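Periplasmic sugar-binding domain protein (PDB 3H75) probably binds a carbohydrate in the bacterial periplasm as a two-domain solute-binding protein. Local coordinates at residues N48-Q51 and Q52-L56; V119-D122 and E123-G126; R189-A192 and Y193-Q197; A269-A272 and L273-A277. One frame throughout, in Å; residues are numbered along the deposited sequence.

Interaction 1 (N48-Q51 and Q52-L56); sequences NTLQ and QAREL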
ATOM      1  N   ASN A  48     -19.730   0.847  -4.300  1.00  9.45           N
ATOM      2  CA  ASN A  48     -19.823  -0.402  -5.043  1.00  8.73           C
ATOM      3  C   ASN A  48     -19.356  -1.566  -4.178  1.00  8.93           C
ATOM      4  O   ASN A  48     -19.866  -2.676  -4.293  1.00  9.08           O
ATOM      5  CB  ASN A  48     -18.994  -0.344  -6.326  1.00  9.09           C
ATOM      6  CG  ASN A  48     -19.576   0.605  -7.347  1.00 11.15           C
ATOM      7  OD1 ASN A  48     -20.782   0.872  -7.350  1.00 10.14           O
ATOM      8  ND2 ASN A  48     -18.727   1.110  -8.235  1.00  9.05           N
ATOM      9  N   THR A  49     -18.375  -1.310  -3.319  1.00  8.51           N
ATOM     10  CA  THR A  49     -17.865  -2.345  -2.427  1.00  9.70           C
ATOM     11  C   THR A  49     -18.978  -2.749  -1.464  1.00 10.88           C
ATOM     12  O   THR A  49     -19.200  -3.931  -1.208  1.00 12.24           O
ATOM     13  CB  THR A  49     -16.656  -1.828  -1.621  1.00  9.78           C
ATOM     14  OG1 THR A  49     -15.587  -1.507  -2.526  1.00  9.13           O
ATOM     15  CG2 THR A  49     -16.173  -2.883  -0.626  1.00  8.05           C
ATOM     16  N   LEU A  50     -19.689  -1.755  -0.944  1.00 11.28           N
ATOM     17  CA  LEU A  50     -20.778  -2.020  -0.016  1.00 12.37           C
ATOM     18  C   LEU A  50     -21.875  -2.830  -0.694  1.00 12.03           C
ATOM     19  O   LEU A  50     -22.379  -3.796  -0.129  1.00 11.36           O
ATOM     20  CB  LEU A  50     -21.356  -0.705   0.509  1.00 12.62           C
ATOM     21  CG  LEU A  50     -22.562  -0.812   1.445  1.00 15.01           C
ATOM     22  CD1 LEU A  50     -22.182  -1.564   2.716  1.00 16.41           C
ATOM     23  CD2 LEU A  50     -23.041   0.590   1.788  1.00 17.01           C
ATOM     24  N   GLN A  51     -22.238  -2.442  -1.914  1.00 11.69           N
ATOM     25  CA  GLN A  51     -23.286  -3.147  -2.637  1.00 13.69           C
ATOM     26  C   GLN A  51     -22.868  -4.571  -2.979  1.00 13.23           C
ATOM     27  O   GLN A  51     -23.686  -5.485  -2.937  1.00 12.93           O
ATOM     28  CB  GLN A  51     -23.653  -2.387  -3.911  1.00 15.82           C
ATOM     29  CG  GLN A  51     -25.054  -2.684  -4.428  1.00 19.26           C
ATOM     30  CD  GLN A  51     -26.124  -2.402  -3.389  1.00 20.85           C
ATOM     31  OE1 GLN A  51     -26.085  -1.379  -2.707  1.00 22.93           O
ATOM     32  NE2 GLN A  51     -27.093  -3.305  -3.273  1.00 20.51           N
ATOM     33  N   GLN A  52     -21.593  -4.758  -3.318  1.00 11.27           N
ATOM     34  CA  GLN A  52     -21.081  -6.084  -3.645  1.00 10.17           C
ATOM     35  C   GLN A  52     -21.182  -6.995  -2.427  1.00 10.30           C
ATOM     36  O   GLN A  52     -21.556  -8.156  -2.550  1.00 11.27           O
ATOM     37  CB  GLN A  52     -19.628  -5.995  -4.122  1.00 10.07           C
ATOM     38  CG  GLN A  52     -19.504  -5.365  -5.507  1.00  7.60           C
ATOM     39  CD  GLN A  52     -18.096  -4.906  -5.817  1.00  8.58           C
ATOM     40  OE1 GLN A  52     -17.249  -4.825  -4.928  1.00 10.04           O
ATOM     41  NE2 GLN A  52     -17.839  -4.590  -7.079  1.00  8.63           N
ATOM     42  N   ALA A  53     -20.859  -6.462  -1.253  1.00  9.43           N
ATOM     43  CA  ALA A  53     -20.941  -7.243  -0.022  1.00 11.03           C
ATOM     44  C   ALA A  53     -22.408  -7.501   0.333  1.00 12.24           C
ATOM     45  O   ALA A  53     -22.789  -8.624   0.647  1.00 12.64           O
ATOM     46  CB  ALA A  53     -20.247  -6.499   1.118  1.00 10.57           C
ATOM     47  N   ARG A  54     -23.225  -6.454   0.277  1.00 14.24           N
ATOM     48  CA  ARG A  54     -24.642  -6.580   0.601  1.00 16.94           C
ATOM     49  C   ARG A  54     -25.289  -7.702  -0.201  1.00 16.92           C
ATOM     50  O   ARG A  54     -25.992  -8.549   0.353  1.00 17.09           O
ATOM     51  CB  ARG A  54     -25.372  -5.259   0.328  1.00 18.90           C
ATOM     52  CG  ARG A  54     -26.844  -5.277   0.727  1.00 24.63           C
ATOM     53  CD  ARG A  54     -27.498  -3.904   0.588  1.00 27.67           C
ATOM     54  NE  ARG A  54     -26.778  -2.874   1.332  1.00 31.69           N
ATOM     55  CZ  ARG A  54     -27.254  -1.659   1.588  1.00 34.81           C
ATOM     56  NH1 ARG A  54     -28.463  -1.311   1.163  1.00 35.82           N
ATOM     57  NH2 ARG A  54     -26.519  -0.786   2.268  1.00 34.73           N
ATOM     58  N   GLU A  55     -25.043  -7.718  -1.508  1.00 16.99           N
ATOM     59  CA  GLU A  55     -25.626  -8.739  -2.361  1.00 18.16           C
ATOM     60  C   GLU A  55     -25.003 -10.121  -2.168  1.00 18.21           C
ATOM     61  O   GLU A  55     -25.660 -11.138  -2.395  1.00 18.52           O
ATOM     62  CB  GLU A  55     -25.563  -8.286  -3.824  1.00 19.01           C
ATOM     63  CG  GLU A  55     -26.500  -7.100  -4.094  1.00 22.00           C
ATOM     64  CD  GLU A  55     -26.450  -6.586  -5.522  1.00 24.66           C
ATOM     65  OE1 GLU A  55     -26.499  -7.407  -6.460  1.00 25.12           O
ATOM     66  OE2 GLU A  55     -26.375  -5.352  -5.705  1.00 28.04           O
ATOM     67  N   LEU A  56     -23.747 -10.166  -1.726  1.00 18.38           N
ATOM     68  CA  LEU A  56     -23.084 -11.446  -1.477  1.00 18.47           C
ATOM     69  C   LEU A  56     -23.746 -12.139  -0.286  1.00 18.81           C
ATOM     70  O   LEU A  56     -23.965 -13.352  -0.300  1.00 18.70           O
ATOM     71  CB  LEU A  56     -21.596 -11.241  -1.164  1.00 18.69           C
ATOM     72  CG  LEU A  56     -20.572 -11.377  -2.294  1.00 21.34           C
ATOM     73  CD1 LEU A  56     -19.182 -11.064  -1.751  1.00 22.49           C
ATOM     74  CD2 LEU A  56     -20.613 -12.789  -2.868  1.00 19.46           C
TER
HETATM   75  O   HOH W   1     -14.864  -3.703  -4.149  1.00  7.15           O
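Gln51 and Glu55, one helical turn apart on helix 46-58, are joined twice: Glu55 N donates to Gln51 O, and in the side chains Gln51 NE2 donates to Glu55 OE2 over 3.3 Å. The second bond lies almost in the amide plane of Gln51 and meets the anti lone pair of the carboxylate oxygen, with amide and carboxylate planes turned 55° apart. The bend of the glutamine chain at its second torsion (chi2 57°) turns the amide so that NE2 is directed toward Glu55, while OE1 sits above one face of the Arg54 guanidinium, toward its rim. Arg54 runs back toward the start of the helix and crosses the Leu50 side chain at a slant, its NH2 3.8 Å from Leu50 CD2. With an alanine at Gln51 the amide is gone, and Glu55 OE2 would probably lose this donor while one face of the Arg54 guanidinium loses its polar neighbour.

On another side of the helix Gln52 lies across the Asn48 carbonyl, its CG 3.0 Å from Asn48 O. Its OE1 accepts a bond of 2.7 Å from a water that also lies 2.8 Å from Thr49 OG1, while its NE2 donates to Tyr41 O; Asn48 ND2 similarly holds Ala42 O. The carbonyls of Asn48, Thr49 and Leu50 receive the amides of Gln52, Ala53 and Arg54, Arg54 N to Leu50 O being 2.8 Å. Leu50 and Ala53 rest on Ile78 of helix 74-82. The chemistry is thus divided: the side-chain amides of Asn48 and Gln52 tie one side of the helix to Tyr41 and Ala42, whereas the pairing of Gln51 with Glu55 is confined to the helix surface.

Interaction 2 (V119-D122 and E123-G126); sequences VGDD and EEAG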
ATOM      1  N   VAL A 119      -2.313  -6.118   8.547  1.00 10.96           N
ATOM      2  CA  VAL A 119      -1.910  -4.779   8.147  1.00 11.00           C
ATOM      3  C   VAL A 119      -0.413  -4.653   7.941  1.00 11.15           C
ATOM      4  O   VAL A 119       0.371  -5.455   8.457  1.00 10.47           O
ATOM      5  CB  VAL A 119      -2.328  -3.744   9.207  1.00 13.11           C
ATOM      6  CG1 VAL A 119      -3.817  -3.863   9.486  1.00 12.30           C
ATOM      7  CG2 VAL A 119      -1.521  -3.948  10.485  1.00 13.10           C
ATOM      8  N   GLY A 120      -0.028  -3.630   7.186  1.00 10.58           N
ATOM      9  CA  GLY A 120       1.372  -3.368   6.930  1.00 13.13           C
ATOM     10  C   GLY A 120       1.846  -2.229   7.812  1.00 13.48           C
ATOM     11  O   GLY A 120       1.299  -2.011   8.896  1.00 15.66           O
ATOM     12  N   ASP A 121       2.856  -1.493   7.358  1.00 11.24           N
ATOM     13  CA  ASP A 121       3.387  -0.389   8.150  1.00 10.66           C
ATOM     14  C   ASP A 121       3.409   0.941   7.396  1.00 10.21           C
ATOM     15  O   ASP A 121       4.472   1.514   7.140  1.00  9.77           O
ATOM     16  CB  ASP A 121       4.786  -0.752   8.690  1.00 12.82           C
ATOM     17  CG  ASP A 121       5.779  -1.142   7.596  1.00 13.12           C
ATOM     18  OD1 ASP A 121       5.363  -1.576   6.500  1.00 13.61           O
ATOM     19  OD2 ASP A 121       6.999  -1.032   7.853  1.00 14.28           O
ATOM     20  N   ASP A 122       2.216   1.431   7.063  1.00  9.39           N
ATOM     21  CA  ASP A 122       2.062   2.692   6.340  1.00  9.57           C
ATOM     22  C   ASP A 122       2.676   3.891   7.061  1.00  9.06           C
ATOM     23  O   ASP A 122       3.287   4.753   6.430  1.00  8.04           O
ATOM     24  CB  ASP A 122       0.578   2.986   6.069  1.00 11.14           C
ATOM     25  CG  ASP A 122       0.015   2.186   4.898  1.00 14.62           C
ATOM     26  OD1 ASP A 122       0.579   2.269   3.791  1.00 16.55           O
ATOM     27  OD2 ASP A 122      -1.001   1.484   5.083  1.00 20.67           O
ATOM     28  N   GLU A 123       2.505   3.971   8.377  1.00  8.32           N
ATOM     29  CA  GLU A 123       3.058   5.101   9.118  1.00  9.54           C
ATOM     30  C   GLU A 123       4.576   5.152   8.963  1.00  9.66           C
ATOM     31  O   GLU A 123       5.146   6.219   8.726  1.00  8.94           O
ATOM     32  CB  GLU A 123       2.686   5.011  10.599  1.00 10.08           C
ATOM     33  CG  GLU A 123       2.943   6.296  11.374  1.00 13.14           C
ATOM     34  CD  GLU A 123       2.500   6.200  12.823  1.00 17.27           C
ATOM     35  OE1 GLU A 123       1.404   5.653  13.070  1.00 19.31           O
ATOM     36  OE2 GLU A 123       3.238   6.678  13.710  1.00 19.07           O
ATOM     37  N   GLU A 124       5.231   4.001   9.086  1.00 10.16           N
ATOM     38  CA  GLU A 124       6.680   3.946   8.943  1.00 11.28           C
ATOM     39  C   GLU A 124       7.084   4.436   7.555  1.00 11.41           C
ATOM     40  O   GLU A 124       8.063   5.164   7.407  1.00 10.52           O
ATOM     41  CB  GLU A 124       7.193   2.518   9.151  1.00 14.14           C
ATOM     42  CG  GLU A 124       8.698   2.361   8.929  1.00 18.82           C
ATOM     43  CD  GLU A 124       9.544   3.020  10.008  1.00 20.54           C
ATOM     44  OE1 GLU A 124       9.026   3.878  10.756  1.00 24.21           O
ATOM     45  OE2 GLU A 124      10.741   2.681  10.103  1.00 25.36           O
ATOM     46  N   ALA A 125       6.324   4.047   6.537  1.00  8.74           N
ATOM     47  CA  ALA A 125       6.633   4.464   5.170  1.00  9.57           C
ATOM     48  C   ALA A 125       6.583   5.986   5.020  1.00  8.21           C
ATOM     49  O   ALA A 125       7.461   6.589   4.387  1.00  8.80           O
ATOM     50  CB  ALA A 125       5.672   3.806   4.192  1.00 10.97           C
ATOM     51  N   GLY A 126       5.560   6.607   5.600  1.00  6.50           N
ATOM     52  CA  GLY A 126       5.423   8.052   5.513  1.00  6.09           C
ATOM     53  C   GLY A 126       6.550   8.759   6.239  1.00  5.75           C
ATOM     54  O   GLY A 126       7.081   9.771   5.785  1.00  6.40           O
TER
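Asp121 O accepts Ala125 N at 3.2 Å, with the donor in the carbonyl plane, and this bond closes the first turn of helix 122-137. Ahead of it the chain leaves strand 115-119 in extended form through Gly120; from Asp122 onward the backbone is helical, and Gly126 N follows with a 3.0 Å bond to Asp122 O. Asp121 occupies the N-cap position, yet its carboxylate makes no capping bond. With CG held between the backbone N and the carbonyl carbon (chi1 56°), OD2 instead lies beside the aliphatic part of Glu124, 3.8 Å from its CB, while OD1 accepts the amides of Leu294 and Phe295.

The two acidic ends stay apart, Asp121 OD2 and Glu124 OE2 being 5.7 Å from each other, and Glu124 turns to a salt bridge with Arg128. Ala125 CB points back at the turn, 3.4 Å from Asp122 O. The buried Asp122 pairs through OD1 with Arg163, and Glu123 with Arg169, both on helix 158-173; a bound glycerol, probably from the crystallisation liquor, lies about 5 Å from the Asp122 side chain. This strand-to-helix passage, which leads from one sheet towards the other, is characteristic of the interdomain crossings in two-domain periplasmic binding proteins.

Interaction 3 (R189-A192 and Y193-Q197); sequences RERA and YRQAQ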
ATOM      1  N   ARG A 189      -2.598  10.737 -10.623  1.00 13.56           N
ATOM      2  CA  ARG A 189      -1.463  11.355 -11.299  1.00 13.83           C
ATOM      3  C   ARG A 189      -1.754  12.697 -11.967  1.00 15.33           C
ATOM      4  O   ARG A 189      -1.038  13.669 -11.740  1.00 13.64           O
ATOM      5  CB  ARG A 189      -0.884  10.382 -12.332  1.00 14.95           C
ATOM      6  CG  ARG A 189       0.338  10.903 -13.062  1.00 15.01           C
ATOM      7  CD  ARG A 189       0.978   9.794 -13.873  1.00 16.95           C
ATOM      8  NE  ARG A 189       2.156  10.245 -14.605  1.00 18.47           N
ATOM      9  CZ  ARG A 189       2.999   9.427 -15.224  1.00 19.99           C
ATOM     10  NH1 ARG A 189       2.794   8.117 -15.198  1.00 20.24           N
ATOM     11  NH2 ARG A 189       4.053   9.919 -15.863  1.00 20.75           N
ATOM     12  N   GLU A 190      -2.789  12.767 -12.798  1.00 16.51           N
ATOM     13  CA  GLU A 190      -3.084  14.035 -13.457  1.00 19.11           C
ATOM     14  C   GLU A 190      -3.520  15.117 -12.474  1.00 18.68           C
ATOM     15  O   GLU A 190      -3.226  16.294 -12.680  1.00 18.53           O
ATOM     16  CB  GLU A 190      -4.141  13.854 -14.556  1.00 23.52           C
ATOM     17  CG  GLU A 190      -5.409  13.150 -14.136  1.00 29.10           C
ATOM     18  CD  GLU A 190      -6.376  12.979 -15.295  1.00 34.05           C
ATOM     19  OE1 GLU A 190      -5.960  12.428 -16.340  1.00 36.38           O
ATOM     20  OE2 GLU A 190      -7.549  13.389 -15.159  1.00 36.38           O
ATOM     21  N   ARG A 191      -4.209  14.727 -11.406  1.00 16.93           N
ATOM     22  CA  ARG A 191      -4.646  15.704 -10.410  1.00 16.78           C
ATOM     23  C   ARG A 191      -3.422  16.288  -9.707  1.00 16.47           C
ATOM     24  O   ARG A 191      -3.307  17.502  -9.547  1.00 14.42           O
ATOM     25  CB  ARG A 191      -5.580  15.057  -9.381  1.00 17.92           C
ATOM     26  CG  ARG A 191      -6.077  16.015  -8.303  1.00 19.12           C
ATOM     27  CD  ARG A 191      -7.003  15.305  -7.327  1.00 21.86           C
ATOM     28  NE  ARG A 191      -7.287  16.094  -6.130  1.00 22.53           N
ATOM     29  CZ  ARG A 191      -8.099  17.147  -6.092  1.00 26.84           C
ATOM     30  NH1 ARG A 191      -8.723  17.556  -7.190  1.00 25.31           N
ATOM     31  NH2 ARG A 191      -8.293  17.789  -4.947  1.00 26.88           N
ATOM     32  N   ALA A 192      -2.505  15.421  -9.288  1.00 14.71           N
ATOM     33  CA  ALA A 192      -1.289  15.878  -8.620  1.00 15.17           C
ATOM     34  C   ALA A 192      -0.493  16.739  -9.589  1.00 14.79           C
ATOM     35  O   ALA A 192       0.123  17.732  -9.195  1.00 13.80           O
ATOM     36  CB  ALA A 192      -0.454  14.683  -8.170  1.00 13.93           C
ATOM     37  N   TYR A 193      -0.505  16.348 -10.860  1.00 15.77           N
ATOM     38  CA  TYR A 193       0.202  17.086 -11.900  1.00 16.64           C
ATOM     39  C   TYR A 193      -0.323  18.517 -11.959  1.00 16.53           C
ATOM     40  O   TYR A 193       0.455  19.470 -11.992  1.00 15.65           O
ATOM     41  CB  TYR A 193      -0.001  16.406 -13.259  1.00 16.87           C
ATOM     42  CG  TYR A 193       0.412  17.248 -14.450  1.00 17.73           C
ATOM     43  CD1 TYR A 193       1.748  17.579 -14.673  1.00 17.37           C
ATOM     44  CD2 TYR A 193      -0.539  17.706 -15.361  1.00 19.96           C
ATOM     45  CE1 TYR A 193       2.128  18.345 -15.777  1.00 20.24           C
ATOM     46  CE2 TYR A 193      -0.172  18.470 -16.464  1.00 20.47           C
ATOM     47  CZ  TYR A 193       1.160  18.785 -16.668  1.00 20.55           C
ATOM     48  OH  TYR A 193       1.519  19.530 -17.767  1.00 21.83           O
ATOM     49  N   ARG A 194      -1.646  18.658 -11.971  1.00 16.65           N
ATOM     50  CA  ARG A 194      -2.270  19.973 -12.032  1.00 17.80           C
ATOM     51  C   ARG A 194      -1.970  20.790 -10.784  1.00 17.33           C
ATOM     52  O   ARG A 194      -1.668  21.980 -10.867  1.00 17.04           O
ATOM     53  CB  ARG A 194      -3.785  19.834 -12.217  1.00 20.00           C
ATOM     54  CG  ARG A 194      -4.200  19.258 -13.564  1.00 24.93           C
ATOM     55  CD  ARG A 194      -3.687  20.113 -14.713  1.00 28.83           C
ATOM     56  NE  ARG A 194      -4.070  19.573 -16.014  1.00 31.23           N
ATOM     57  CZ  ARG A 194      -3.659  20.070 -17.177  1.00 32.10           C
ATOM     58  NH1 ARG A 194      -2.850  21.123 -17.202  1.00 32.00           N
ATOM     59  NH2 ARG A 194      -4.052  19.513 -18.315  1.00 32.66           N
ATOM     60  N   GLN A 195      -2.048  20.147  -9.623  1.00 15.65           N
ATOM     61  CA  GLN A 195      -1.769  20.829  -8.367  1.00 15.94           C
ATOM     62  C   GLN A 195      -0.308  21.274  -8.309  1.00 15.11           C
ATOM     63  O   GLN A 195      -0.008  22.378  -7.846  1.00 14.55           O
ATOM     64  CB  GLN A 195      -2.091  19.905  -7.184  1.00 14.74           C
ATOM     65  CG  GLN A 195      -3.566  19.519  -7.079  1.00 15.16           C
ATOM     66  CD  GLN A 195      -3.828  18.436  -6.040  1.00 16.34           C
ATOM     67  OE1 GLN A 195      -3.173  17.392  -6.037  1.00 16.59           O
ATOM     68  NE2 GLN A 195      -4.796  18.673  -5.162  1.00 18.36           N
ATOM     69  N   ALA A 196       0.595  20.419  -8.790  1.00 14.01           N
ATOM     70  CA  ALA A 196       2.026  20.715  -8.787  1.00 15.19           C
ATOM     71  C   ALA A 196       2.377  21.888  -9.690  1.00 16.14           C
ATOM     72  O   ALA A 196       3.257  22.683  -9.367  1.00 16.15           O
ATOM     73  CB  ALA A 196       2.826  19.479  -9.202  1.00 12.74           C
ATOM     74  N   GLN A 197       1.697  21.998 -10.826  1.00 17.61           N
ATOM     75  CA  GLN A 197       1.968  23.103 -11.739  1.00 19.11           C
ATOM     76  C   GLN A 197       1.815  24.424 -11.003  1.00 19.18           C
ATOM     77  O   GLN A 197       2.609  25.344 -11.182  1.00 20.84           O
ATOM     78  CB  GLN A 197       0.996  23.088 -12.918  1.00 20.10           C
ATOM     79  CG  GLN A 197       1.235  21.999 -13.943  1.00 21.66           C
ATOM     80  CD  GLN A 197       0.284  22.117 -15.117  1.00 22.13           C
ATOM     81  OE1 GLN A 197      -0.933  22.051 -14.951  1.00 22.91           O
ATOM     82  NE2 GLN A 197       0.836  22.302 -16.312  1.00 22.62           N
TER
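Arg191 and Gln195 are brought together by different first torsions: Arg191 CG stands anti to its own N (chi1 180°) and the chain runs out straight to NE, whereas Gln195 CG lies beside its backbone N (chi1 -63°) and turns back towards the preceding turn. They form an i to i+4 pair on helix 189-202, which packs against the sheet of an alpha/beta domain. The amide comes over one face of the guanidinium, with Gln195 NE2 3.6 Å from Arg191 NH2 and the two planes 50° apart. Both groups are donors and make no bond to each other; Arg191 NE donates to Tyr184 O, to which Gln195 NE2 also makes a weak hydrogen bond.

The backbone beneath is regular, with Gln195 N bonded to Arg191 O at 2.9 Å and Ala196 N to Ala192 O at 2.8 Å. Ala192 and Ala196 face inward onto Phe151 of strand 146-152 and onto helix 214-226. Elsewhere on the helix the Tyr193 ring presents its edge to Glu190 O, and its hydroxyl bonds to Glu226 of helix 214-226. Tyr193 CE2 lies 3.8 Å above the plane of the Arg194 guanidinium, displaced towards its rim, while Gln197 CG approaches one face of the tyrosine ring. The arginine is steadied at its far end as well: Arg194 NH1 donates to Gln197 OE1 over 3.1 Å, with the oxygen 19° out of the guanidinium plane.

Interaction 4 (A269-A272 and L273-A277); sequences ALVA and LHDDA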
ATOM      1  N   ALA A 269      -2.122 -12.743   2.994  1.00 10.43           N
ATOM      2  CA  ALA A 269      -3.440 -12.912   3.592  1.00 10.64           C
ATOM      3  C   ALA A 269      -4.036 -14.255   3.179  1.00 10.59           C
ATOM      4  O   ALA A 269      -4.660 -14.938   3.991  1.00 10.65           O
ATOM      5  CB  ALA A 269      -4.366 -11.770   3.161  1.00 10.77           C
ATOM      6  N   LEU A 270      -3.844 -14.638   1.921  1.00 11.24           N
ATOM      7  CA  LEU A 270      -4.390 -15.911   1.455  1.00 11.26           C
ATOM      8  C   LEU A 270      -3.677 -17.092   2.105  1.00 13.07           C
ATOM      9  O   LEU A 270      -4.288 -18.140   2.328  1.00 12.66           O
ATOM     10  CB  LEU A 270      -4.338 -15.998  -0.075  1.00 12.49           C
ATOM     11  CG  LEU A 270      -5.314 -15.023  -0.754  1.00 10.61           C
ATOM     12  CD1 LEU A 270      -5.217 -15.133  -2.259  1.00 12.31           C
ATOM     13  CD2 LEU A 270      -6.733 -15.316  -0.307  1.00 11.43           C
ATOM     14  N   VAL A 271      -2.393 -16.933   2.417  1.00 12.70           N
ATOM     15  CA  VAL A 271      -1.666 -18.007   3.087  1.00 13.71           C
ATOM     16  C   VAL A 271      -2.302 -18.179   4.465  1.00 14.20           C
ATOM     17  O   VAL A 271      -2.557 -19.300   4.910  1.00 13.44           O
ATOM     18  CB  VAL A 271      -0.171 -17.671   3.284  1.00 13.45           C
ATOM     19  CG1 VAL A 271       0.489 -18.733   4.161  1.00 14.88           C
ATOM     20  CG2 VAL A 271       0.529 -17.596   1.938  1.00 13.79           C
ATOM     21  N   ALA A 272      -2.560 -17.061   5.138  1.00 12.87           N
ATOM     22  CA  ALA A 272      -3.171 -17.095   6.462  1.00 13.64           C
ATOM     23  C   ALA A 272      -4.576 -17.695   6.427  1.00 14.28           C
ATOM     24  O   ALA A 272      -4.935 -18.499   7.295  1.00 15.38           O
ATOM     25  CB  ALA A 272      -3.214 -15.690   7.059  1.00 12.96           C
ATOM     26  N   LEU A 273      -5.375 -17.312   5.433  1.00 13.92           N
ATOM     27  CA  LEU A 273      -6.732 -17.839   5.330  1.00 13.64           C
ATOM     28  C   LEU A 273      -6.699 -19.314   4.968  1.00 14.54           C
ATOM     29  O   LEU A 273      -7.514 -20.100   5.455  1.00 14.39           O
ATOM     30  CB  LEU A 273      -7.545 -17.052   4.298  1.00 13.59           C
ATOM     31  CG  LEU A 273      -7.806 -15.597   4.700  1.00 11.20           C
ATOM     32  CD1 LEU A 273      -8.700 -14.934   3.664  1.00 12.76           C
ATOM     33  CD2 LEU A 273      -8.455 -15.546   6.074  1.00 13.45           C
ATOM     34  N   HIS A 274      -5.760 -19.686   4.107  1.00 15.84           N
ATOM     35  CA  HIS A 274      -5.599 -21.079   3.708  1.00 17.49           C
ATOM     36  C   HIS A 274      -5.364 -21.910   4.965  1.00 18.16           C
ATOM     37  O   HIS A 274      -5.961 -22.973   5.146  1.00 18.14           O
ATOM     38  CB  HIS A 274      -4.408 -21.200   2.751  1.00 18.43           C
ATOM     39  CG  HIS A 274      -3.914 -22.601   2.559  1.00 21.22           C
ATOM     40  ND1 HIS A 274      -3.093 -23.232   3.466  1.00 20.86           N
ATOM     41  CD2 HIS A 274      -4.109 -23.486   1.550  1.00 21.30           C
ATOM     42  CE1 HIS A 274      -2.797 -24.443   3.025  1.00 20.98           C
ATOM     43  NE2 HIS A 274      -3.402 -24.621   1.865  1.00 22.74           N
ATOM     44  N   ASP A 275      -4.500 -21.412   5.841  1.00 17.84           N
ATOM     45  CA  ASP A 275      -4.190 -22.116   7.075  1.00 17.98           C
ATOM     46  C   ASP A 275      -5.354 -22.094   8.056  1.00 18.21           C
ATOM     47  O   ASP A 275      -5.587 -23.071   8.762  1.00 18.25           O
ATOM     48  CB  ASP A 275      -2.931 -21.527   7.718  1.00 18.15           C
ATOM     49  CG  ASP A 275      -1.665 -21.922   6.977  1.00 17.50           C
ATOM     50  OD1 ASP A 275      -1.766 -22.659   5.974  1.00 19.50           O
ATOM     51  OD2 ASP A 275      -0.567 -21.501   7.398  1.00 16.91           O
ATOM     52  N   ASP A 276      -6.096 -20.991   8.099  1.00 15.81           N
ATOM     53  CA  ASP A 276      -7.237 -20.916   9.005  1.00 16.74           C
ATOM     54  C   ASP A 276      -8.251 -22.000   8.659  1.00 15.85           C
ATOM     55  O   ASP A 276      -8.825 -22.633   9.548  1.00 15.39           O
ATOM     56  CB  ASP A 276      -7.931 -19.559   8.915  1.00 16.59           C
ATOM     57  CG  ASP A 276      -9.159 -19.479   9.805  1.00 17.57           C
ATOM     58  OD1 ASP A 276      -8.997 -19.395  11.040  1.00 19.03           O
ATOM     59  OD2 ASP A 276     -10.288 -19.522   9.273  1.00 15.05           O
ATOM     60  N   ALA A 277      -8.473 -22.207   7.364  1.00 15.82           N
ATOM     61  CA  ALA A 277      -9.423 -23.208   6.902  1.00 17.37           C
ATOM     62  C   ALA A 277      -8.970 -24.605   7.302  1.00 18.91           C
ATOM     63  O   ALA A 277      -9.791 -25.506   7.459  1.00 18.45           O
ATOM     64  CB  ALA A 277      -9.583 -23.123   5.386  1.00 19.20           C
TER
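Leu273, His274, Asp275 and Asp276 donate their amides to the carbonyls of Ala269, Leu270, Val271 and Ala272 in a run of regular alpha-helical bonds, His274 N to Leu270 O being 2.8 Å. Leu273 CG packs 3.3 Å from Ala269 O, and its CD1 meets Leu270 CD2 at 4.4 Å; both leucines lie on Met67 of strand 65-69. The imidazole of His274 is directed away from residues 269-272, with CG opposite its backbone N (chi1 165°), its edge near Val271 O. His274 ND1 donates in the ring plane to Asp275 OD1 at 2.9 Å; it meets the oxygen on its anti side, 23° out of the carboxylate plane, and this restrains rotation of the ring.

Asp275 lies against the Val271 carbonyl, with CG 3.5 Å from Val271 O, and its oxygens also take part in bonds with Ser323, Ala324 and Tyr333. Replacing Asp275 with an alanine would probably set the imidazole free to turn and leave the Ala324 amide without this acceptor. Asp276, on another side, forms a salt bridge with Lys88 and a hydrogen bond with Tyr65. Buried throughout the contact, helix 265-277 is a typical sheet-flanking helix of an alpha/beta domain, packed between strand 65-69, helix 17-33 and the C-terminal segment around helix 319-322.

Overall arrangement
From the N terminus the four contacts follow in series; each is a local helical or helix-start contact, so none closes a long loop and none nests in or crosses another. Interaction 1 lies on a helix flanking the parallel sheet that contains strand 5-10. Interaction 2 follows strand 115-119 of that same sheet, where the chain passes through helix 122-137 to strand 146-152 and the domain of the second, mixed sheet. Interaction 3 belongs to a helix on that mixed sheet, and interaction 4 returns to the first sheet at strand 65-69. Interactions 3 and 4 lie on opposite sides of the chain's centre, their own centres about 40 Å apart, whereas interaction 2 has its centre about 8 Å from that of the chain.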